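Local atomic coordinates of adenylyl-sulfate kinase 1, chloroplastic (Arabidopsis thaliana, PDB entry 3UIE), a protein that phosphorylates adenosine 5'-phosphosulfate at its 3'-hydroxyl with ATP, giving 3'-phosphoadenylyl sulfate, the activated sulfate of plants. Residues A[21-27]-A[94-99]; A[36-40]-A[102-106]; A[124-130]-A[169-175]. All blocks are in the same frame, centred on the assembly; numbering follows the deposited sequence.

Interaction 1 (A[21-27]-A[94-99]); sequences LDQKGCV and ADAGII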
loop_
_atom_site.group_PDB
_atom_site.type_symbol
_atom_site.label_atom_id
_atom_site.label_comp_id
_atom_site.label_asym_id
_atom_site.label_seq_id
_atom_site.Cartn_x
_atom_site.Cartn_y
_atom_site.Cartn_z
ATOM N N LEU A 21 4.571 3.596 -17.172
ATOM C CA LEU A 21 5.169 4.693 -16.402
ATOM C C LEU A 21 6.562 5.080 -16.875
ATOM O O LEU A 21 7.087 6.104 -16.449
ATOM C CB LEU A 21 5.270 4.324 -14.917
ATOM C CG LEU A 21 3.941 4.073 -14.205
ATOM C CD1 LEU A 21 4.188 3.510 -12.822
ATOM C CD2 LEU A 21 3.169 5.364 -14.127
ATOM N N ASP A 22 7.167 4.252 -17.722
ATOM C CA ASP A 22 8.583 4.416 -18.092
ATOM C C ASP A 22 9.535 4.536 -16.889
ATOM O O ASP A 22 10.370 5.453 -16.818
ATOM C CB ASP A 22 8.779 5.595 -19.050
ATOM C CG ASP A 22 10.140 5.554 -19.755
ATOM O OD1 ASP A 22 10.771 4.472 -19.814
ATOM O OD2 ASP A 22 10.569 6.606 -20.264
ATOM N N GLN A 23 9.407 3.606 -15.947
ATOM C CA GLN A 23 10.313 3.515 -14.797
ATOM C C GLN A 23 10.187 2.113 -14.229
ATOM O O GLN A 23 9.322 1.346 -14.655
ATOM C CB GLN A 23 9.935 4.522 -13.714
ATOM C CG GLN A 23 8.531 4.259 -13.119
ATOM C CD GLN A 23 8.068 5.394 -12.222
ATOM O OE1 GLN A 23 8.120 6.559 -12.608
ATOM N NE2 GLN A 23 7.592 5.056 -11.027
ATOM N N LYS A 24 11.037 1.789 -13.260
ATOM C CA LYS A 24 10.969 0.503 -12.586
ATOM C C LYS A 24 10.534 0.670 -11.135
ATOM O O LYS A 24 11.034 1.551 -10.425
ATOM C CB LYS A 24 12.324 -0.215 -12.662
ATOM C CG LYS A 24 12.661 -0.638 -14.083
ATOM C CD LYS A 24 13.897 -1.496 -14.143
ATOM C CE LYS A 24 14.257 -1.817 -15.581
ATOM N NZ LYS A 24 14.728 -0.616 -16.327
ATOM N N GLY A 25 9.590 -0.167 -10.714
ATOM C CA GLY A 25 9.116 -0.155 -9.347
ATOM C C GLY A 25 10.257 -0.558 -8.430
ATOM O O GLY A 25 11.058 -1.419 -8.775
ATOM N N CYS A 26 10.347 0.068 -7.267
ATOM C CA CYS A 26 11.413 -0.280 -6.339
ATOM C C CYS A 26 11.081 0.287 -4.979
ATOM O O CYS A 26 10.124 1.044 -4.839
ATOM C CB CYS A 26 12.771 0.239 -6.833
ATOM S SG CYS A 26 12.821 2.025 -7.189
ATOM N N VAL A 27 11.861 -0.096 -3.976
ATOM C CA VAL A 27 11.692 0.437 -2.632
ATOM C C VAL A 27 12.971 1.158 -2.234
ATOM O O VAL A 27 14.040 0.557 -2.267
ATOM C CB VAL A 27 11.458 -0.696 -1.625
ATOM C CG1 VAL A 27 11.353 -0.124 -0.217
ATOM C CG2 VAL A 27 10.194 -1.500 -2.007
ATOM N N ALA A 94 6.004 -1.114 -5.143
ATOM C CA ALA A 94 7.017 -1.489 -6.120
ATOM C C ALA A 94 6.403 -2.364 -7.210
ATOM O O ALA A 94 6.730 -2.229 -8.393
ATOM C CB ALA A 94 8.182 -2.233 -5.415
ATOM N N ASP A 95 5.509 -3.271 -6.818
ATOM C CA ASP A 95 4.891 -4.169 -7.783
ATOM C C ASP A 95 3.960 -3.380 -8.721
ATOM O O ASP A 95 3.778 -3.745 -9.885
ATOM C CB ASP A 95 4.152 -5.311 -7.069
ATOM C CG ASP A 95 3.631 -6.363 -8.029
ATOM O OD1 ASP A 95 4.401 -6.784 -8.916
ATOM O OD2 ASP A 95 2.457 -6.766 -7.887
ATOM N N ALA A 96 3.432 -2.266 -8.225
ATOM C CA ALA A 96 2.587 -1.377 -9.027
ATOM C C ALA A 96 3.410 -0.511 -9.971
ATOM O O ALA A 96 2.842 0.255 -10.754
ATOM C CB ALA A 96 1.759 -0.497 -8.119
ATOM N N GLY A 97 4.737 -0.597 -9.860
ATOM C CA GLY A 97 5.652 0.137 -10.722
ATOM C C GLY A 97 6.131 1.463 -10.140
ATOM O O GLY A 97 6.802 2.242 -10.814
ATOM N N ILE A 98 5.764 1.723 -8.889
ATOM C CA ILE A 98 6.041 2.990 -8.218
ATOM C C ILE A 98 7.418 2.956 -7.553
ATOM O O ILE A 98 7.838 1.915 -7.073
ATOM C CB ILE A 98 4.992 3.222 -7.104
ATOM C CG1 ILE A 98 3.575 3.185 -7.682
ATOM C CG2 ILE A 98 5.265 4.513 -6.365
ATOM C CD1 ILE A 98 3.313 4.258 -8.669
ATOM N N ILE A 99 8.106 4.099 -7.534
ATOM C CA ILE A 99 9.311 4.264 -6.729
ATOM C C ILE A 99 8.838 4.609 -5.332
ATOM O O ILE A 99 8.418 5.736 -5.058
ATOM C CB ILE A 99 10.218 5.370 -7.295
ATOM C CG1 ILE A 99 10.689 4.968 -8.700
ATOM C CG2 ILE A 99 11.441 5.625 -6.366
ATOM C CD1 ILE A 99 11.197 6.118 -9.560
#

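Interaction 2 (A[36-40]-A[102-106]); sequences SGKST and ASLIS. With MG (magnesium ion), chain F; ANP (phosphoaminophosphonic acid-adenylate ester), chain E; ADX (adenosine-5'-phosphosulfate), chain D.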
loop_
_atom_site.group_PDB
_atom_site.type_symbol
_atom_site.label_atom_id
_atom_site.label_comp_id
_atom_site.label_asym_id
_atom_site.label_seq_id
_atom_site.Cartn_x
_atom_site.Cartn_y
_atom_site.Cartn_z
ATOM N N SER A 36 17.520 12.691 11.948
ATOM C CA SER A 36 18.654 12.474 11.041
ATOM C C SER A 36 18.396 13.045 9.651
ATOM O O SER A 36 19.310 13.152 8.835
ATOM C CB SER A 36 19.013 10.985 10.945
ATOM O OG SER A 36 17.919 10.204 10.507
ATOM N N GLY A 37 17.142 13.401 9.386
ATOM C CA GLY A 37 16.756 14.027 8.131
ATOM C C GLY A 37 16.134 13.092 7.092
ATOM O O GLY A 37 16.181 13.380 5.894
ATOM N N LYS A 38 15.538 11.987 7.539
ATOM C CA LYS A 38 14.918 11.027 6.627
ATOM C C LYS A 38 13.767 11.644 5.809
ATOM O O LYS A 38 13.711 11.495 4.584
ATOM C CB LYS A 38 14.408 9.802 7.400
ATOM C CG LYS A 38 15.485 9.018 8.157
ATOM C CD LYS A 38 14.826 7.888 8.962
ATOM C CE LYS A 38 13.752 8.400 9.929
ATOM N NZ LYS A 38 14.343 9.145 11.099
ATOM N N SER A 39 12.857 12.336 6.485
ATOM C CA SER A 39 11.684 12.902 5.810
ATOM C C SER A 39 12.081 14.035 4.869
ATOM O O SER A 39 11.509 14.203 3.778
ATOM C CB SER A 39 10.643 13.385 6.837
ATOM O OG SER A 39 10.131 12.264 7.538
ATOM N N THR A 40 13.067 14.809 5.292
ATOM C CA THR A 40 13.542 15.916 4.484
ATOM C C THR A 40 14.158 15.399 3.181
ATOM O O THR A 40 13.909 15.937 2.093
ATOM C CB THR A 40 14.545 16.752 5.257
ATOM O OG1 THR A 40 13.883 17.325 6.394
ATOM C CG2 THR A 40 15.083 17.845 4.374
ATOM N N ALA A 102 10.374 4.717 1.607
ATOM C CA ALA A 102 9.948 4.467 2.975
ATOM C C ALA A 102 10.866 5.211 3.921
ATOM O O ALA A 102 12.079 5.051 3.871
ATOM C CB ALA A 102 9.953 2.966 3.275
ATOM N N SER A 103 10.290 6.043 4.775
ATOM C CA SER A 103 11.072 6.881 5.686
ATOM C C SER A 103 10.656 6.609 7.126
ATOM O O SER A 103 9.716 7.218 7.611
ATOM C CB SER A 103 10.853 8.359 5.340
ATOM O OG SER A 103 11.403 9.239 6.316
ATOM N N LEU A 104 11.330 5.671 7.778
ATOM C CA LEU A 104 10.978 5.218 9.118
ATOM C C LEU A 104 12.282 5.075 9.872
ATOM O O LEU A 104 13.294 4.710 9.273
ATOM C CB LEU A 104 10.368 3.820 9.041
ATOM C CG LEU A 104 8.898 3.442 8.974
ATOM C CD1 LEU A 104 8.276 3.844 7.647
ATOM C CD2 LEU A 104 8.807 1.936 9.169
ATOM N N ILE A 105 12.272 5.336 11.179
ATOM C CA ILE A 105 13.478 5.106 11.980
ATOM C C ILE A 105 13.988 3.686 11.757
ATOM O O ILE A 105 15.181 3.470 11.547
ATOM C CB ILE A 105 13.239 5.363 13.488
ATOM C CG1 ILE A 105 12.892 6.834 13.721
ATOM C CG2 ILE A 105 14.483 4.973 14.307
ATOM C CD1 ILE A 105 12.552 7.171 15.173
ATOM N N SER A 106 13.062 2.729 11.784
ATOM C CA SER A 106 13.355 1.304 11.547
ATOM C C SER A 106 14.683 0.860 12.153
ATOM O O SER A 106 15.613 0.505 11.436
ATOM C CB SER A 106 13.283 0.961 10.050
ATOM O OG SER A 106 13.978 1.906 9.252
HETATM MG MG MG F . 10.424 12.143 9.756
HETATM P PG ANP E . 11.894 11.553 12.544
HETATM O O1G ANP E . 11.557 11.871 14.088
HETATM O O2G ANP E . 10.582 11.782 11.787
HETATM O O3G ANP E . 12.375 10.128 12.412
HETATM P PB ANP E . 13.662 12.609 10.450
HETATM O O1B ANP E . 12.507 12.652 9.388
HETATM O O2B ANP E . 14.821 11.605 10.239
HETATM N N3B ANP E . 12.967 12.739 12.004
HETATM P PA ANP E . 13.588 15.375 9.539
HETATM O O1A ANP E . 12.258 15.753 10.088
HETATM O O2A ANP E . 13.586 15.157 8.061
HETATM O O3A ANP E . 14.123 14.156 10.371
HETATM O "O5'" ANP E . 14.667 16.480 9.868
HETATM C "C5'" ANP E . 14.904 16.934 11.156
HETATM C "C4'" ANP E . 15.410 18.263 11.227
HETATM O "O4'" ANP E . 16.754 18.323 10.658
HETATM C "C3'" ANP E . 14.542 19.109 10.401
HETATM O "O3'" ANP E . 14.137 20.241 11.140
HETATM C "C2'" ANP E . 15.335 19.500 9.243
HETATM O "O2'" ANP E . 15.208 20.869 8.971
HETATM C "C1'" ANP E . 16.743 19.208 9.597
HETATM N N9 ANP E . 17.446 18.670 8.423
HETATM C C8 ANP E . 16.946 17.728 7.612
HETATM N N7 ANP E . 17.847 17.490 6.669
HETATM C C5 ANP E . 18.914 18.285 6.874
HETATM C C6 ANP E . 20.112 18.446 6.194
HETATM N N6 ANP E . 20.379 17.659 4.999
HETATM N N1 ANP E . 20.997 19.339 6.662
HETATM C C2 ANP E . 20.729 20.062 7.766
HETATM N N3 ANP E . 19.590 19.935 8.436
HETATM C C4 ANP E . 18.662 19.050 8.007
HETATM S SB ADX D . 9.921 3.015 14.089
HETATM O O1B ADX D . 8.775 2.215 14.421
HETATM O O2B ADX D . 11.009 2.701 15.043
HETATM O O3B ADX D . 10.409 2.727 12.726
HETATM P PA ADX D . 8.758 5.389 13.232
HETATM O O1A ADX D . 7.581 4.622 12.690
HETATM O O2A ADX D . 9.597 6.007 12.124
HETATM O O3A ADX D . 9.614 4.485 14.230
HETATM O "O5'" ADX D . 8.175 6.531 14.149
HETATM C "C5'" ADX D . 9.010 7.564 14.578
HETATM C "C4'" ADX D . 8.354 8.795 14.929
HETATM O "O4'" ADX D . 7.528 8.579 16.068
HETATM C "C3'" ADX D . 9.383 9.799 15.306
HETATM O "O3'" ADX D . 9.226 10.921 14.495
HETATM C "C2'" ADX D . 9.079 10.209 16.615
HETATM O "O2'" ADX D . 8.643 11.522 16.500
HETATM C "C1'" ADX D . 7.930 9.420 17.106
HETATM N N9 ADX D . 8.223 8.735 18.336
HETATM C C8 ADX D . 7.419 8.679 19.423
HETATM N N7 ADX D . 7.990 7.884 20.346
HETATM C C5 ADX D . 9.158 7.433 19.842
HETATM C C6 ADX D . 10.177 6.592 20.331
HETATM N N6 ADX D . 10.058 6.009 21.630
HETATM N N1 ADX D . 11.266 6.334 19.564
HETATM C C2 ADX D . 11.375 6.872 18.338
HETATM N N3 ADX D . 10.414 7.683 17.839
HETATM C C4 ADX D . 9.307 7.974 18.558
HETATM O O HOH W 1 10.504 9.959 9.161
HETATM O O HOH W 2 10.081 14.117 9.965
HETATM O O HOH W 3 8.374 11.874 9.913
#

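Interaction 3 (A[124-130]-A[169-175]); sequences FVEVFMD and CEISLGR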
loop_
_atom_site.group_PDB
_atom_site.type_symbol
_atom_site.label_atom_id
_atom_site.label_comp_id
_atom_site.label_asym_id
_atom_site.label_seq_id
_atom_site.Cartn_x
_atom_site.Cartn_y
_atom_site.Cartn_z
ATOM N N PHE A 124 15.493 -3.288 -3.703
ATOM C CA PHE A 124 15.473 -2.691 -2.373
ATOM C C PHE A 124 16.755 -1.898 -2.171
ATOM O O PHE A 124 17.846 -2.461 -2.153
ATOM C CB PHE A 124 15.350 -3.789 -1.321
ATOM C CG PHE A 124 15.180 -3.286 0.084
ATOM C CD1 PHE A 124 13.913 -3.100 0.602
ATOM C CD2 PHE A 124 16.284 -3.037 0.897
ATOM C CE1 PHE A 124 13.728 -2.670 1.894
ATOM C CE2 PHE A 124 16.107 -2.604 2.200
ATOM C CZ PHE A 124 14.811 -2.422 2.695
ATOM N N VAL A 125 16.621 -0.583 -2.052
ATOM C CA VAL A 125 17.769 0.299 -1.928
ATOM C C VAL A 125 17.780 0.880 -0.534
ATOM O O VAL A 125 16.994 1.773 -0.224
ATOM C CB VAL A 125 17.696 1.445 -2.944
ATOM C CG1 VAL A 125 18.956 2.333 -2.847
ATOM C CG2 VAL A 125 17.516 0.876 -4.359
ATOM N N GLU A 126 18.673 0.372 0.310
ATOM C CA GLU A 126 18.731 0.819 1.697
ATOM C C GLU A 126 19.574 2.082 1.794
ATOM O O GLU A 126 20.741 2.092 1.413
ATOM C CB GLU A 126 19.308 -0.294 2.570
ATOM C CG GLU A 126 19.171 -0.076 4.064
ATOM C CD GLU A 126 19.558 -1.313 4.852
ATOM O OE1 GLU A 126 20.197 -2.209 4.264
ATOM O OE2 GLU A 126 19.213 -1.394 6.055
ATOM N N VAL A 127 18.975 3.140 2.323
ATOM C CA VAL A 127 19.604 4.448 2.396
ATOM C C VAL A 127 19.778 4.836 3.862
ATOM O O VAL A 127 18.796 4.955 4.585
ATOM C CB VAL A 127 18.739 5.508 1.665
ATOM C CG1 VAL A 127 19.342 6.893 1.808
ATOM C CG2 VAL A 127 18.580 5.128 0.194
ATOM N N PHE A 128 21.030 4.985 4.307
ATOM C CA PHE A 128 21.316 5.271 5.711
ATOM C C PHE A 128 21.579 6.759 5.881
ATOM O O PHE A 128 22.499 7.307 5.268
ATOM C CB PHE A 128 22.554 4.467 6.167
ATOM C CG PHE A 128 22.949 4.682 7.613
ATOM C CD1 PHE A 128 22.004 4.951 8.594
ATOM C CD2 PHE A 128 24.287 4.610 7.986
ATOM C CE1 PHE A 128 22.387 5.136 9.916
ATOM C CE2 PHE A 128 24.674 4.806 9.306
ATOM C CZ PHE A 128 23.720 5.072 10.275
ATOM N N MET A 129 20.774 7.414 6.718
ATOM C CA MET A 129 21.064 8.781 7.119
ATOM C C MET A 129 22.109 8.741 8.238
ATOM O O MET A 129 21.776 8.657 9.426
ATOM C CB MET A 129 19.800 9.497 7.585
ATOM C CG MET A 129 18.651 9.500 6.545
ATOM S SD MET A 129 19.176 10.035 4.893
ATOM C CE MET A 129 19.479 11.777 5.190
ATOM N N ASP A 130 23.373 8.794 7.842
ATOM C CA ASP A 130 24.495 8.599 8.752
ATOM C C ASP A 130 24.805 9.893 9.509
ATOM O O ASP A 130 25.829 10.523 9.275
ATOM C CB ASP A 130 25.710 8.150 7.936
ATOM C CG ASP A 130 26.890 7.735 8.802
ATOM O OD1 ASP A 130 26.725 7.582 10.035
ATOM O OD2 ASP A 130 27.985 7.557 8.229
ATOM N N CYS A 169 24.655 -1.064 3.317
ATOM C CA CYS A 169 23.569 -0.388 2.604
ATOM C C CYS A 169 24.071 0.108 1.260
ATOM O O CYS A 169 25.283 0.255 1.057
ATOM C CB CYS A 169 23.000 0.754 3.435
ATOM S SG CYS A 169 24.163 2.044 3.808
ATOM N N GLU A 170 23.136 0.348 0.345
ATOM C CA GLU A 170 23.457 0.786 -1.006
ATOM C C GLU A 170 23.937 2.234 -1.007
ATOM O O GLU A 170 24.804 2.605 -1.792
ATOM C CB GLU A 170 22.225 0.656 -1.910
ATOM C CG GLU A 170 21.928 -0.755 -2.406
ATOM C CD GLU A 170 21.419 -1.695 -1.329
ATOM O OE1 GLU A 170 20.906 -1.218 -0.300
ATOM O OE2 GLU A 170 21.523 -2.929 -1.516
ATOM N N ILE A 171 23.359 3.056 -0.135
ATOM C CA ILE A 171 23.694 4.474 -0.107
ATOM C C ILE A 171 23.789 4.966 1.327
ATOM O O ILE A 171 22.912 4.681 2.137
ATOM C CB ILE A 171 22.619 5.325 -0.829
ATOM C CG1 ILE A 171 22.384 4.825 -2.246
ATOM C CG2 ILE A 171 23.033 6.796 -0.879
ATOM C CD1 ILE A 171 21.266 5.611 -2.975
ATOM N N SER A 172 24.873 5.668 1.652
ATOM C CA SER A 172 24.999 6.318 2.951
ATOM C C SER A 172 25.052 7.829 2.754
ATOM O O SER A 172 25.818 8.320 1.933
ATOM C CB SER A 172 26.261 5.844 3.677
ATOM O OG SER A 172 26.286 6.333 5.003
ATOM N N LEU A 173 24.244 8.563 3.516
ATOM C CA LEU A 173 24.144 10.014 3.342
ATOM C C LEU A 173 24.410 10.762 4.633
ATOM O O LEU A 173 24.228 10.220 5.723
ATOM C CB LEU A 173 22.748 10.400 2.820
ATOM C CG LEU A 173 22.300 9.812 1.481
ATOM C CD1 LEU A 173 20.826 10.145 1.272
ATOM C CD2 LEU A 173 23.131 10.375 0.357
ATOM N N GLY A 174 24.848 12.013 4.505
ATOM C CA GLY A 174 24.835 12.919 5.638
ATOM C C GLY A 174 26.112 12.933 6.453
ATOM O O GLY A 174 26.288 13.803 7.307
ATOM N N ARG A 175 26.988 11.964 6.211
ATOM C CA ARG A 175 28.280 11.933 6.887
ATOM C C ARG A 175 29.197 12.933 6.199
ATOM O O ARG A 175 29.573 12.759 5.036
ATOM C CB ARG A 175 28.880 10.526 6.875
ATOM C CG ARG A 175 30.271 10.415 7.488
ATOM C CD ARG A 175 30.304 10.881 8.935
ATOM N NE ARG A 175 29.433 10.096 9.801
ATOM C CZ ARG A 175 29.452 10.163 11.127
ATOM N NH1 ARG A 175 30.314 10.970 11.738
ATOM N NH2 ARG A 175 28.618 9.417 11.842
#

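Interaction 1 (A[21-27]-A[94-99])
Q23 reaches across to G97 with its side-chain amide. NE2 donates to the G97 carbonyl O at 2.9 Å, in the carbonyl plane and on a lone pair, with an N-H...O angle of 153°. The first torsion places CG between the backbone N and the carbonyl carbon (chi1 63°), and the chain then runs extended to the loop after helix 76-95. The other end of the amide is also used: OE1 accepts from the backbone N of L55. With both ends bound, the amide is fixed in its rotation.

L21 comes to the same carbonyl with a methyl, CD1 lying 3.5 Å from G97 O. L21 and I98 also pack on their own counterparts in the second subunit, so this corner lies at the dimer interface.

G25 and G97 bring the two backbones close, with CA atoms 3.7 Å apart. G25, without a side chain, lets its CA come to 3.3 Å from A94 O in a CA-H...O contact. G97 has positive phi and closes a Schellman motif at the end of the helix.

Beyond the glycines, C26 N donates to I98 O at 3.1 Å. The SG of C26 lies against I99, 3.9 Å from CG1, on one face of the sheet. V27 turns the other way and touches the A94 methyl with CG2. A Schellman-capped helix thus leads into strand 99-103, which starts beside strand 26-31 and parallel to it, as in the helix-to-strand connections of a Rossmann-like alpha/beta fold.

Interaction 2 (A[36-40]-A[102-106])
K38 packs on S103 at the end of strand 99-103. S103 was modelled in two conformers; in the one described here, the CB of K38 sits 3.2 Å from S103 OG. Further along, K38 CD passes 3.5 Å from the backbone O of L104. The chain is bent at chi3 and chi4 (-56° and -71°), which curls the amine back to the nucleotide. There NZ donates to O3G and to O2B of the ATP analogue, so it bridges the gamma and beta phosphates. NZ also donates to the G32 carbonyl. The K38 backbone N adds another bond to O2B, which is thus held from both ends of the same residue.

This is the Walker A P-loop, whose amides wrap the phosphates at the start of helix 38-51. In the ATP analogue, O1B accepts from S39 N, and O2A from both N and OG1 of T40.

In this conformer S103 has its OG anti to the backbone N (chi1 170°), turned toward the P-loop. It hydrogen-bonds D60 OD1 and, at 3.1 Å, a water on the magnesium ion. D60 OD1 also bonds S39 OG, which itself binds the metal at 2.2 Å. This is consistent with a second shell of S103 and D60 behind the metal. O2G and O1B of the ATP analogue and three waters complete the six ligands.

I105 borders both ligands. Its CG1 lies 3.6 Å from O3G of the ATP analogue, while its backbone N donates to O2A of adenosine-5'-phosphosulfate at 2.9 Å. S106, probably the phosphoserine intermediate as in relatives, gives its backbone N to the sulfate oxygen O3B.

Interaction 3 (A[124-130]-A[169-175])
Two parallel strands, 124-129 and 171-173, pair at the edge of the central sheet. F128 sits at the middle of the pairing. Its N donates to I171 O at 2.9 Å, and its O accepts from L173 N at 2.8 Å. D130 N continues the pattern to L173 O, and I171 N bonds E126 O at the other end. The strand directions differ by 19°.

E170 extends the edge with its side chain. OE1 takes the E126 backbone N at 2.8 Å, met from above the carboxylate plane. A bend at chi2 (71°) folds the carboxylate back to that amide, in the place a backbone carbonyl would take in a regular parallel pairing. The like-charged carboxylate of E126 is nearby, but arginines lie among them: E126 is paired with R112 and R116, and E170 also with R116. These partners probably offset the repulsion.

On one face, V127, M129, I171 and L173 gather. V127 CG1 touches L173 CD1 at 3.6 Å, and V127 runs alongside I171, CG2 against CB. The bent chain of M129 brings SD to 4.0 Å from the same L173 methyl. Helices 38-51 and 181-195 pack over this face, with L41 on V127, M129 and L173.

The other face carries F128 and S172. C169 SG rests 3.7 Å from F128 CB. Past the strand ends, D130 and R175 form a salt bridge. R175 NH2 lies 3.2 Å from D130 OD1; the oxygen is in the guanidinium plane, but the nitrogen comes from above the carboxylate plane. The bond from R175 NE to D130 OD2 is weak. R175 is poorly ordered, so this bridge is the less certain part. The pairing is that of an outer strand added to the parallel sheet of a P-loop kinase fold.

Overall arrangement
All three contacts build on one parallel sheet, ordered 56-60, 99-103, 26-31, 124-129, 171-173. Interaction 1 joins the N-terminal ends of strands 26-31 and 99-103, near the dimer interface. Interaction 2 lies about 20 Å away, centre to centre, where the chain leaves those same strands for the P-loop and the substrate site. Interaction 3 forms the far edge. It meets interaction 1 through V27 O and V125 N, 2.8 Å apart, a probable hydrogen bond between neighbouring strands. Interactions 2 and 3 have centres about 11 Å apart. There M129 packs against the P-loop, with its CG 3.6 Å from K38 CG. The M129 side chain stays about 6 Å from the bound ATP analogue.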